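Local coordinates for protein L-threonine 3-dehydrogenase (Clostridioides difficile, PDB 7OL1) that probably oxidises the 3-hydroxyl group of L-threonine with a nicotinamide cofactor as hydride acceptor, at residues A[83-87]-A[88-92]; A[123-126]-A[127-131]; A[145-149]-A[150-154]; A[166-169]-A[170-174]. All blocks are in the same frame, centred on the assembly; numbering follows the deposited sequence.

Contact 1 of 4, residues A[83-87]-A[88-92]; sequences EIAKK and YDVDT
Lys87 lays its aliphatic chain alongside the ring of Tyr88, both side chains pointing the same way. CG of Lys87 is 3.9 Å from the centroid of the Tyr88 ring and 22° off the ring normal, which makes this a CH-pi contact over one face, offset toward the rim. The torsions explain the run: CG of Lys87 stands opposite its own backbone N (chi1 165°), and the extended remainder runs along the ring, with Lys87 CE 3.6 Å from Tyr88 OH. Both polar ends then meet Glu71, by a salt bridge from Lys87 and a hydrogen bond to the Tyr88 hydroxyl. At the ring edge, in its plane, Ile84 O sits 3.5 Å from Tyr88 CD2.

The backbone of the same turn forms a Schellman motif. Asp89 N donates to Lys86 O at 3.2 Å, reaching the oxygen from above the carbonyl plane, while the outer bond from Val90 N to Ala85 O, at 3.3 Å, is weak. Asp89 supplies the positive phi of the motif (43°). The apolar pair that usually accompanies such a turn is present too: Ala85 CB meets Val90 CG2 at 4.0 Å. The CG2 branch of Val90 stands between its backbone N and carbonyl carbon, which turns it back over the Ala85 peptide.

The turn follows helix 78-87 and leads into parallel strand 92-95. Tyr88 and Val90 pack on Ile52 of strand 51-55, while Ala85 and Lys86 face helix 108-129.

Contact 2 of 4, residues A[123-126]-A[127-131]; sequences LEIA and KELDC
Leu123 O accepts Lys127 N at 2.8 Å, a regular i to i+4 helical bond; the Leu123 side chain points away and packs on Phe133. Glu124 comes next, bent at chi2 (-73°), which brings its carboxylate beside the extended chain of Lys127. OE1 of Glu124 lies 4.1 Å from CD of Lys127 and 4.4 Å from NZ, beyond salt-bridge range; OE1 is hydrogen-bonded to Tyr177 OH, and Lys127 makes a cation-pi contact with Phe181. This is the C-terminal turn of helix 108-129, one of the helices flanking the largely parallel sheet of the Rossmann-type fold, and Glu124 also packs on Leu109 of the second subunit.

Ile125 O takes Leu129 N at 2.9 Å, and a second, weak bond from Glu128 N. The side chains of Ile125 and Leu129 lie side by side, Ile125 CG2 standing 4.0 Å from Leu129 CD1. Ala126 O, last in the segment, receives Cys131 N at 3.3 Å in the carbonyl plane, on a lone pair. That i to i+5 bond spans Asp130, whose phi is positive (60°), and it swings Cys131 back until its CB is 3.9 Å from Ala126 CB, just before strand 132-138.

Contact 3 of 4, residues A[145-149]-A[150-154]; sequences NSPKN and MTPQD
Thr151 folds back on Pro147: its OG1 donates a hydrogen bond to Pro147 O, modelled at 2.5 Å, a length that is doubtful at 2.60 Å resolution. The hydroxyl comes from above the carbonyl plane, and it also makes a weak hydrogen bond with Ser303 O. With OG1 opposite the carbonyl carbon of Thr151 (chi1 -54°), the methyl CG2 lies opposite the backbone N, beside the carbonyl carbon, and touches Pro147 O at 3.4 Å. No backbone hydrogen bond joins the two segments, so the turn from Pro147 to Thr151 is closed by a side chain.

Pro147 adds an apolar contact on its ring. CG of Pro147 is 3.9 Å from Pro152 CD, and CB of Pro147 is 4.0 Å from the same carbon; the two side chains cross at about a right angle, so a corner of one ring meets the other and the rings do not stack.

Asn149 sits at the apex, and much of the surface it loses there is taken by Met150, its covalent neighbour. The direction of the chain reverses just after it, where Met150 adopts a positive phi (42°).

This irregular loop links strand 132-138 to helix 162-181. Its apex lies along the chain that follows helix 291-299: Lys148 and Thr151 bond through the backbone to Asn302 and Ser303, and Met150 N is held by Ser303 OG. Farther on, Gln153 meets Arg189 of strand 184-194 and Asn261 of strand 260-261.

Contact 4 of 4, residues A[166-169]-A[170-174]; sequences TKVS and GELLC
The carboxylate of Glu171 is the one flat side-chain group, and no ring takes part, so nothing stacks. Both segments belong to alpha helix 162-181 of the Rossmann-type fold. OE1 of Glu171 lies 4.1 Å from Lys167 O, and CG comes closer to that oxygen, at 3.4 Å. The extended chain, with CG opposite the carbonyl carbon (chi1 -79°), carries the carboxylate off the helix to polar partners: OE1 bonds Ser137 OG, while OE2 meets Arg189 and Gln157 of its own chain and Arg158 of the second subunit. Those two arginines would probably favour the ionised form.

Tyr163 and Lys167 show the Tyr-X-X-X-Lys spacing familiar from short-chain dehydrogenases and their epimerase relatives, consistent with a place beside the active site.

Successive i to i+4 bonds hold the backbone. Gly170 N reaches Thr166 O at 2.8 Å, Glu171 N reaches Lys167 O also at 2.8 Å with a nearly straight N-H (167°), and Leu172 N reaches Val168 O at 3.1 Å. The fourth, Leu173 N to Ser169 O, is weak because the N-H is bent to 132°.

One side of the helix faces its counterpart in the dimer: Ser169 OG is hydrogen-bonded to Ser169 OG of the second subunit and also to Val165 O of its own chain, and Leu172 packs on Val165 of that subunit. Within the helix, Val168 and Leu172 lie side by side, with Val168 CG1 4.1 Å from Leu172 CD1.

In the fold
From the N terminus the four contacts follow in series, none nested or crossing. Contact 1 closes the turn from helix 78-87 to strand 92-95, and contact 2 the turn from helix 108-129 to strand 132-138. These two touch, Ala85 CB lying 3.7 Å from Leu129 CD1, which ties both helix ends together on one side of the sheet. Contact 3 closes a loop before helix 162-181; its centre is about 38 Å from that of contact 1, across the chain's centre. Contact 4 is a helical turn within 162-181, meeting contact 2 where Leu123 CD1 is 4.2 Å from Cys174 SG, and so joins helices 108-129 and 162-181 beside the dimer interface.

Contact 1 of 4, residues A[83-87]-A[88-92]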
loop_
_atom_site.group_PDB
_atom_site.type_symbol
_atom_site.label_atom_id
_atom_site.label_comp_id
_atom_site.label_asym_id
_atom_site.label_seq_id
_atom_site.Cartn_x
_atom_site.Cartn_y
_atom_site.Cartn_z
ATOM N N GLU A 83 -21.275 10.141 -13.420
ATOM C CA GLU A 83 -22.506 10.864 -13.797
ATOM C C GLU A 83 -22.564 12.150 -12.976
ATOM O O GLU A 83 -22.870 13.231 -13.565
ATOM C CB GLU A 83 -23.744 9.973 -13.635
ATOM C CG GLU A 83 -23.858 8.930 -14.733
ATOM C CD GLU A 83 -25.117 8.085 -14.802
ATOM O OE1 GLU A 83 -25.843 7.948 -13.780
ATOM O OE2 GLU A 83 -25.361 7.562 -15.902
ATOM N N ILE A 84 -22.319 12.052 -11.667
ATOM C CA ILE A 84 -22.505 13.209 -10.743
ATOM C C ILE A 84 -21.365 14.208 -10.927
ATOM O O ILE A 84 -21.640 15.403 -10.886
ATOM C CB ILE A 84 -22.703 12.745 -9.303
ATOM C CG1 ILE A 84 -24.089 12.112 -9.190
ATOM C CG2 ILE A 84 -22.536 13.887 -8.316
ATOM C CD1 ILE A 84 -24.104 10.916 -8.301
ATOM N N ALA A 85 -20.160 13.759 -11.242
ATOM C CA ALA A 85 -19.069 14.681 -11.619
ATOM C C ALA A 85 -19.498 15.504 -12.833
ATOM O O ALA A 85 -19.338 16.729 -12.761
ATOM C CB ALA A 85 -17.783 13.940 -11.898
ATOM N N LYS A 86 -20.012 14.869 -13.896
ATOM C CA LYS A 86 -20.365 15.555 -15.178
ATOM C C LYS A 86 -21.583 16.475 -15.010
ATOM O O LYS A 86 -21.588 17.574 -15.646
ATOM C CB LYS A 86 -20.654 14.543 -16.277
ATOM C CG LYS A 86 -19.493 13.624 -16.617
ATOM C CD LYS A 86 -18.348 14.369 -17.238
ATOM C CE LYS A 86 -18.411 14.428 -18.742
ATOM N NZ LYS A 86 -18.033 15.781 -19.191
ATOM N N LYS A 87 -22.544 16.075 -14.174
ATOM C CA LYS A 87 -23.858 16.756 -14.046
ATOM C C LYS A 87 -23.681 18.192 -13.560
ATOM O O LYS A 87 -24.552 19.044 -13.871
ATOM C CB LYS A 87 -24.771 15.976 -13.103
ATOM C CG LYS A 87 -26.009 16.708 -12.593
ATOM C CD LYS A 87 -26.925 15.667 -11.946
ATOM C CE LYS A 87 -28.247 16.159 -11.389
ATOM N NZ LYS A 87 -28.975 15.046 -10.728
ATOM N N TYR A 88 -22.624 18.454 -12.797
ATOM C CA TYR A 88 -22.375 19.793 -12.198
ATOM C C TYR A 88 -21.044 20.376 -12.703
ATOM O O TYR A 88 -20.637 21.398 -12.171
ATOM C CB TYR A 88 -22.430 19.706 -10.672
ATOM C CG TYR A 88 -23.723 19.195 -10.090
ATOM C CD1 TYR A 88 -24.780 20.051 -9.807
ATOM C CD2 TYR A 88 -23.881 17.856 -9.767
ATOM C CE1 TYR A 88 -25.958 19.591 -9.234
ATOM C CE2 TYR A 88 -25.054 17.379 -9.195
ATOM C CZ TYR A 88 -26.097 18.248 -8.926
ATOM O OH TYR A 88 -27.237 17.776 -8.349
ATOM N N ASP A 89 -20.407 19.757 -13.696
ATOM C CA ASP A 89 -19.088 20.168 -14.244
ATOM C C ASP A 89 -18.104 20.542 -13.131
ATOM O O ASP A 89 -17.680 21.702 -13.118
ATOM C CB ASP A 89 -19.219 21.405 -15.125
ATOM C CG ASP A 89 -20.323 21.312 -16.150
ATOM O OD1 ASP A 89 -20.296 20.356 -16.986
ATOM O OD2 ASP A 89 -21.193 22.200 -16.087
ATOM N N VAL A 90 -17.757 19.619 -12.236
ATOM C CA VAL A 90 -16.925 19.935 -11.040
ATOM C C VAL A 90 -15.459 20.050 -11.475
ATOM O O VAL A 90 -15.102 19.482 -12.498
ATOM C CB VAL A 90 -17.120 18.891 -9.933
ATOM C CG1 VAL A 90 -18.514 18.983 -9.340
ATOM C CG2 VAL A 90 -16.830 17.489 -10.430
ATOM N N ASP A 91 -14.674 20.857 -10.768
ATOM C CA ASP A 91 -13.216 21.042 -11.020
ATOM C C ASP A 91 -12.446 20.443 -9.834
ATOM O O ASP A 91 -11.270 20.145 -10.006
ATOM C CB ASP A 91 -12.879 22.518 -11.267
ATOM C CG ASP A 91 -13.386 23.470 -10.189
ATOM O OD1 ASP A 91 -12.659 23.617 -9.181
ATOM O OD2 ASP A 91 -14.511 24.057 -10.358
ATOM N N THR A 92 -13.129 20.208 -8.711
ATOM C CA THR A 92 -12.589 19.637 -7.455
ATOM C C THR A 92 -13.463 18.483 -6.955
ATOM O O THR A 92 -14.677 18.670 -6.840
ATOM C CB THR A 92 -12.554 20.731 -6.390
ATOM O OG1 THR A 92 -11.888 21.801 -7.054
ATOM C CG2 THR A 92 -11.864 20.313 -5.113
#

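Contact 2 of 4, residues A[123-126]-A[127-131]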
loop_
_atom_site.group_PDB
_atom_site.type_symbol
_atom_site.label_atom_id
_atom_site.label_comp_id
_atom_site.label_asym_id
_atom_site.label_seq_id
_atom_site.Cartn_x
_atom_site.Cartn_y
_atom_site.Cartn_z
ATOM N N LEU A 123 -10.162 8.387 -8.861
ATOM C CA LEU A 123 -8.881 8.803 -9.472
ATOM C C LEU A 123 -9.070 8.733 -10.983
ATOM O O LEU A 123 -8.631 9.657 -11.686
ATOM C CB LEU A 123 -7.723 7.927 -8.976
ATOM C CG LEU A 123 -7.228 8.250 -7.565
ATOM C CD1 LEU A 123 -6.316 7.164 -7.041
ATOM C CD2 LEU A 123 -6.505 9.592 -7.529
ATOM N N GLU A 124 -9.755 7.691 -11.448
ATOM C CA GLU A 124 -9.975 7.443 -12.899
ATOM C C GLU A 124 -10.873 8.577 -13.415
ATOM O O GLU A 124 -10.625 9.062 -14.554
ATOM C CB GLU A 124 -10.500 6.023 -13.134
ATOM C CG GLU A 124 -9.406 4.969 -13.218
ATOM C CD GLU A 124 -8.599 5.008 -14.504
ATOM O OE1 GLU A 124 -7.328 4.864 -14.446
ATOM O OE2 GLU A 124 -9.240 5.180 -15.572
ATOM N N ILE A 125 -11.832 9.030 -12.602
ATOM C CA ILE A 125 -12.703 10.178 -12.970
ATOM C C ILE A 125 -11.827 11.427 -13.088
ATOM O O ILE A 125 -11.897 12.097 -14.123
ATOM C CB ILE A 125 -13.836 10.348 -11.950
ATOM C CG1 ILE A 125 -14.882 9.245 -12.105
ATOM C CG2 ILE A 125 -14.459 11.716 -12.094
ATOM C CD1 ILE A 125 -15.816 9.106 -10.937
ATOM N N ALA A 126 -11.007 11.715 -12.076
ATOM C CA ALA A 126 -10.142 12.917 -12.025
ATOM C C ALA A 126 -9.153 12.890 -13.193
ATOM O O ALA A 126 -8.944 13.932 -13.829
ATOM C CB ALA A 126 -9.437 12.964 -10.711
ATOM N N LYS A 127 -8.604 11.722 -13.502
ATOM C CA LYS A 127 -7.734 11.528 -14.692
ATOM C C LYS A 127 -8.483 11.999 -15.944
ATOM O O LYS A 127 -7.846 12.628 -16.787
ATOM C CB LYS A 127 -7.311 10.060 -14.836
ATOM C CG LYS A 127 -6.318 9.771 -15.957
ATOM C CD LYS A 127 -6.068 8.292 -16.219
ATOM C CE LYS A 127 -5.442 8.046 -17.577
ATOM N NZ LYS A 127 -4.966 6.653 -17.764
ATOM N N GLU A 128 -9.778 11.683 -16.062
ATOM C CA GLU A 128 -10.557 11.876 -17.312
ATOM C C GLU A 128 -11.000 13.336 -17.408
ATOM O O GLU A 128 -11.028 13.837 -18.519
ATOM C CB GLU A 128 -11.762 10.937 -17.394
ATOM C CG GLU A 128 -12.314 10.779 -18.808
ATOM C CD GLU A 128 -13.410 9.733 -18.983
ATOM O OE1 GLU A 128 -13.431 8.712 -18.228
ATOM O OE2 GLU A 128 -14.252 9.939 -19.878
ATOM N N LEU A 129 -11.305 13.983 -16.288
ATOM C CA LEU A 129 -11.925 15.335 -16.242
ATOM C C LEU A 129 -10.929 16.449 -15.892
ATOM O O LEU A 129 -11.381 17.595 -15.842
ATOM C CB LEU A 129 -13.017 15.320 -15.172
ATOM C CG LEU A 129 -14.165 14.342 -15.409
ATOM C CD1 LEU A 129 -15.371 14.753 -14.572
ATOM C CD2 LEU A 129 -14.520 14.247 -16.891
ATOM N N ASP A 130 -9.666 16.153 -15.574
ATOM C CA ASP A 130 -8.714 17.180 -15.069
ATOM C C ASP A 130 -9.232 17.796 -13.766
ATOM O O ASP A 130 -9.192 19.023 -13.615
ATOM C CB ASP A 130 -8.475 18.280 -16.105
ATOM C CG ASP A 130 -7.048 18.278 -16.595
ATOM O OD1 ASP A 130 -6.743 17.451 -17.488
ATOM O OD2 ASP A 130 -6.251 19.065 -16.039
ATOM N N CYS A 131 -9.692 16.976 -12.841
ATOM C CA CYS A 131 -10.104 17.454 -11.503
ATOM C C CYS A 131 -8.901 17.516 -10.587
ATOM O O CYS A 131 -7.924 16.762 -10.804
ATOM C CB CYS A 131 -11.086 16.528 -10.811
ATOM S SG CYS A 131 -12.699 16.622 -11.596
#

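Contact 3 of 4, residues A[145-149]-A[150-154]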
loop_
_atom_site.group_PDB
_atom_site.type_symbol
_atom_site.label_atom_id
_atom_site.label_comp_id
_atom_site.label_asym_id
_atom_site.label_seq_id
_atom_site.Cartn_x
_atom_site.Cartn_y
_atom_site.Cartn_z
ATOM N N ASN A 145 6.687 0.425 14.749
ATOM C CA ASN A 145 8.096 0.845 14.535
ATOM C C ASN A 145 8.198 2.149 13.747
ATOM O O ASN A 145 9.307 2.565 13.379
ATOM C CB ASN A 145 8.883 -0.137 13.670
ATOM C CG ASN A 145 8.546 -1.582 13.927
ATOM O OD1 ASN A 145 8.390 -1.987 15.082
ATOM N ND2 ASN A 145 8.424 -2.342 12.843
ATOM N N SER A 146 7.097 2.767 13.384
ATOM C CA SER A 146 7.197 4.142 12.858
ATOM C C SER A 146 7.778 4.978 13.996
ATOM O O SER A 146 7.411 4.805 15.161
ATOM C CB SER A 146 5.875 4.632 12.315
ATOM O OG SER A 146 5.805 4.399 10.896
ATOM N N PRO A 147 8.754 5.857 13.724
ATOM C CA PRO A 147 9.299 6.722 14.774
ATOM C C PRO A 147 8.157 7.419 15.533
ATOM O O PRO A 147 7.215 7.812 14.853
ATOM C CB PRO A 147 10.147 7.746 14.016
ATOM C CG PRO A 147 10.428 7.125 12.643
ATOM C CD PRO A 147 9.338 6.100 12.398
ATOM N N LYS A 148 8.235 7.551 16.869
ATOM C CA LYS A 148 7.051 7.922 17.700
ATOM C C LYS A 148 7.082 9.414 18.084
ATOM O O LYS A 148 6.030 9.935 18.566
ATOM C CB LYS A 148 6.937 6.968 18.896
ATOM C CG LYS A 148 6.773 5.481 18.539
ATOM C CD LYS A 148 5.428 4.813 18.846
ATOM C CE LYS A 148 4.768 5.365 20.095
ATOM N NZ LYS A 148 3.627 4.541 20.557
ATOM N N ASN A 149 8.197 10.113 17.835
ATOM C CA ASN A 149 8.429 11.505 18.316
ATOM C C ASN A 149 8.988 12.346 17.170
ATOM O O ASN A 149 10.021 11.955 16.576
ATOM C CB ASN A 149 9.326 11.497 19.562
ATOM C CG ASN A 149 8.650 10.857 20.761
ATOM O OD1 ASN A 149 8.946 9.718 21.121
ATOM N ND2 ASN A 149 7.695 11.559 21.350
ATOM N N MET A 150 8.320 13.451 16.846
ATOM C CA MET A 150 8.563 14.207 15.584
ATOM C C MET A 150 8.723 13.218 14.429
ATOM O O MET A 150 9.824 13.155 13.803
ATOM C CB MET A 150 9.801 15.097 15.686
ATOM C CG MET A 150 9.475 16.401 16.346
ATOM S SD MET A 150 8.670 17.564 15.221
ATOM C CE MET A 150 7.533 18.227 16.435
ATOM N N THR A 151 7.664 12.441 14.200
ATOM C CA THR A 151 7.619 11.433 13.116
ATOM C C THR A 151 7.833 12.186 11.820
ATOM O O THR A 151 7.109 13.123 11.519
ATOM C CB THR A 151 6.317 10.633 13.090
ATOM O OG1 THR A 151 6.146 10.078 14.392
ATOM C CG2 THR A 151 6.338 9.531 12.059
ATOM N N PRO A 152 8.874 11.838 11.054
ATOM C CA PRO A 152 9.106 12.475 9.763
ATOM C C PRO A 152 7.944 12.317 8.779
ATOM O O PRO A 152 7.129 11.462 8.980
ATOM C CB PRO A 152 10.277 11.680 9.193
ATOM C CG PRO A 152 10.967 11.129 10.418
ATOM C CD PRO A 152 9.850 10.786 11.369
ATOM N N GLN A 153 7.977 13.117 7.718
ATOM C CA GLN A 153 7.045 13.100 6.567
ATOM C C GLN A 153 7.244 11.786 5.814
ATOM O O GLN A 153 6.233 11.077 5.596
ATOM C CB GLN A 153 7.287 14.343 5.700
ATOM C CG GLN A 153 6.512 14.388 4.388
ATOM C CD GLN A 153 5.058 14.100 4.631
ATOM O OE1 GLN A 153 4.398 14.777 5.412
ATOM N NE2 GLN A 153 4.602 13.013 4.042
ATOM N N ASP A 154 8.478 11.484 5.410
ATOM C CA ASP A 154 8.821 10.201 4.732
ATOM C C ASP A 154 9.414 9.267 5.783
ATOM O O ASP A 154 10.308 9.702 6.489
ATOM C CB ASP A 154 9.732 10.403 3.523
ATOM C CG ASP A 154 9.220 11.457 2.558
ATOM O OD1 ASP A 154 8.011 11.449 2.269
ATOM O OD2 ASP A 154 10.036 12.270 2.102
#

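Contact 4 of 4, residues A[166-169]-A[170-174]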
loop_
_atom_site.group_PDB
_atom_site.type_symbol
_atom_site.label_atom_id
_atom_site.label_comp_id
_atom_site.label_asym_id
_atom_site.label_seq_id
_atom_site.Cartn_x
_atom_site.Cartn_y
_atom_site.Cartn_z
ATOM N N THR A 166 -5.349 0.573 4.045
ATOM C CA THR A 166 -6.086 1.184 2.916
ATOM C C THR A 166 -5.495 2.585 2.714
ATOM O O THR A 166 -5.260 2.940 1.548
ATOM C CB THR A 166 -7.616 1.141 3.067
ATOM O OG1 THR A 166 -8.108 1.906 4.163
ATOM C CG2 THR A 166 -8.155 -0.258 3.243
ATOM N N LYS A 167 -5.147 3.290 3.795
ATOM C CA LYS A 167 -4.569 4.664 3.741
ATOM C C LYS A 167 -3.146 4.644 3.127
ATOM O O LYS A 167 -2.820 5.511 2.230
ATOM C CB LYS A 167 -4.695 5.286 5.129
ATOM C CG LYS A 167 -6.136 5.596 5.530
ATOM C CD LYS A 167 -6.901 6.505 4.546
ATOM C CE LYS A 167 -7.668 5.785 3.439
ATOM N NZ LYS A 167 -8.121 6.700 2.363
ATOM N N VAL A 168 -2.339 3.642 3.437
ATOM C CA VAL A 168 -1.006 3.579 2.787
ATOM C C VAL A 168 -1.187 3.251 1.312
ATOM O O VAL A 168 -0.529 3.903 0.495
ATOM C CB VAL A 168 -0.063 2.572 3.464
ATOM C CG1 VAL A 168 1.239 2.474 2.684
ATOM C CG2 VAL A 168 0.141 2.930 4.921
ATOM N N SER A 169 -1.946 2.198 1.001
ATOM C CA SER A 169 -2.251 1.764 -0.393
ATOM C C SER A 169 -2.738 2.970 -1.195
ATOM O O SER A 169 -2.276 3.159 -2.339
ATOM C CB SER A 169 -3.270 0.670 -0.427
ATOM O OG SER A 169 -2.728 -0.528 0.089
ATOM N N GLY A 170 -3.598 3.779 -0.580
ATOM C CA GLY A 170 -4.165 4.988 -1.201
ATOM C C GLY A 170 -3.143 6.093 -1.409
ATOM O O GLY A 170 -3.156 6.687 -2.491
ATOM N N GLU A 171 -2.318 6.397 -0.407
ATOM C CA GLU A 171 -1.217 7.386 -0.582
ATOM C C GLU A 171 -0.423 6.989 -1.834
ATOM O O GLU A 171 -0.299 7.823 -2.756
ATOM C CB GLU A 171 -0.350 7.476 0.667
ATOM C CG GLU A 171 -0.965 8.306 1.780
ATOM C CD GLU A 171 -0.159 8.295 3.080
ATOM O OE1 GLU A 171 -0.753 8.523 4.150
ATOM O OE2 GLU A 171 1.073 8.064 3.019
ATOM N N LEU A 172 -0.001 5.730 -1.920
ATOM C CA LEU A 172 0.836 5.233 -3.042
ATOM C C LEU A 172 0.114 5.444 -4.367
ATOM O O LEU A 172 0.757 5.839 -5.355
ATOM C CB LEU A 172 1.139 3.758 -2.795
ATOM C CG LEU A 172 2.153 3.541 -1.675
ATOM C CD1 LEU A 172 2.232 2.091 -1.229
ATOM C CD2 LEU A 172 3.512 4.014 -2.142
ATOM N N LEU A 173 -1.191 5.224 -4.363
ATOM C CA LEU A 173 -2.010 5.180 -5.597
ATOM C C LEU A 173 -2.261 6.617 -6.051
ATOM O O LEU A 173 -2.110 6.930 -7.276
ATOM C CB LEU A 173 -3.298 4.458 -5.214
ATOM C CG LEU A 173 -4.036 3.705 -6.304
ATOM C CD1 LEU A 173 -3.098 2.890 -7.175
ATOM C CD2 LEU A 173 -5.051 2.812 -5.624
ATOM N N CYS A 174 -2.624 7.467 -5.093
ATOM C CA CYS A 174 -2.800 8.901 -5.352
ATOM C C CYS A 174 -1.490 9.493 -5.884
ATOM O O CYS A 174 -1.570 10.273 -6.860
ATOM C CB CYS A 174 -3.293 9.610 -4.111
ATOM S SG CYS A 174 -4.947 9.086 -3.604
#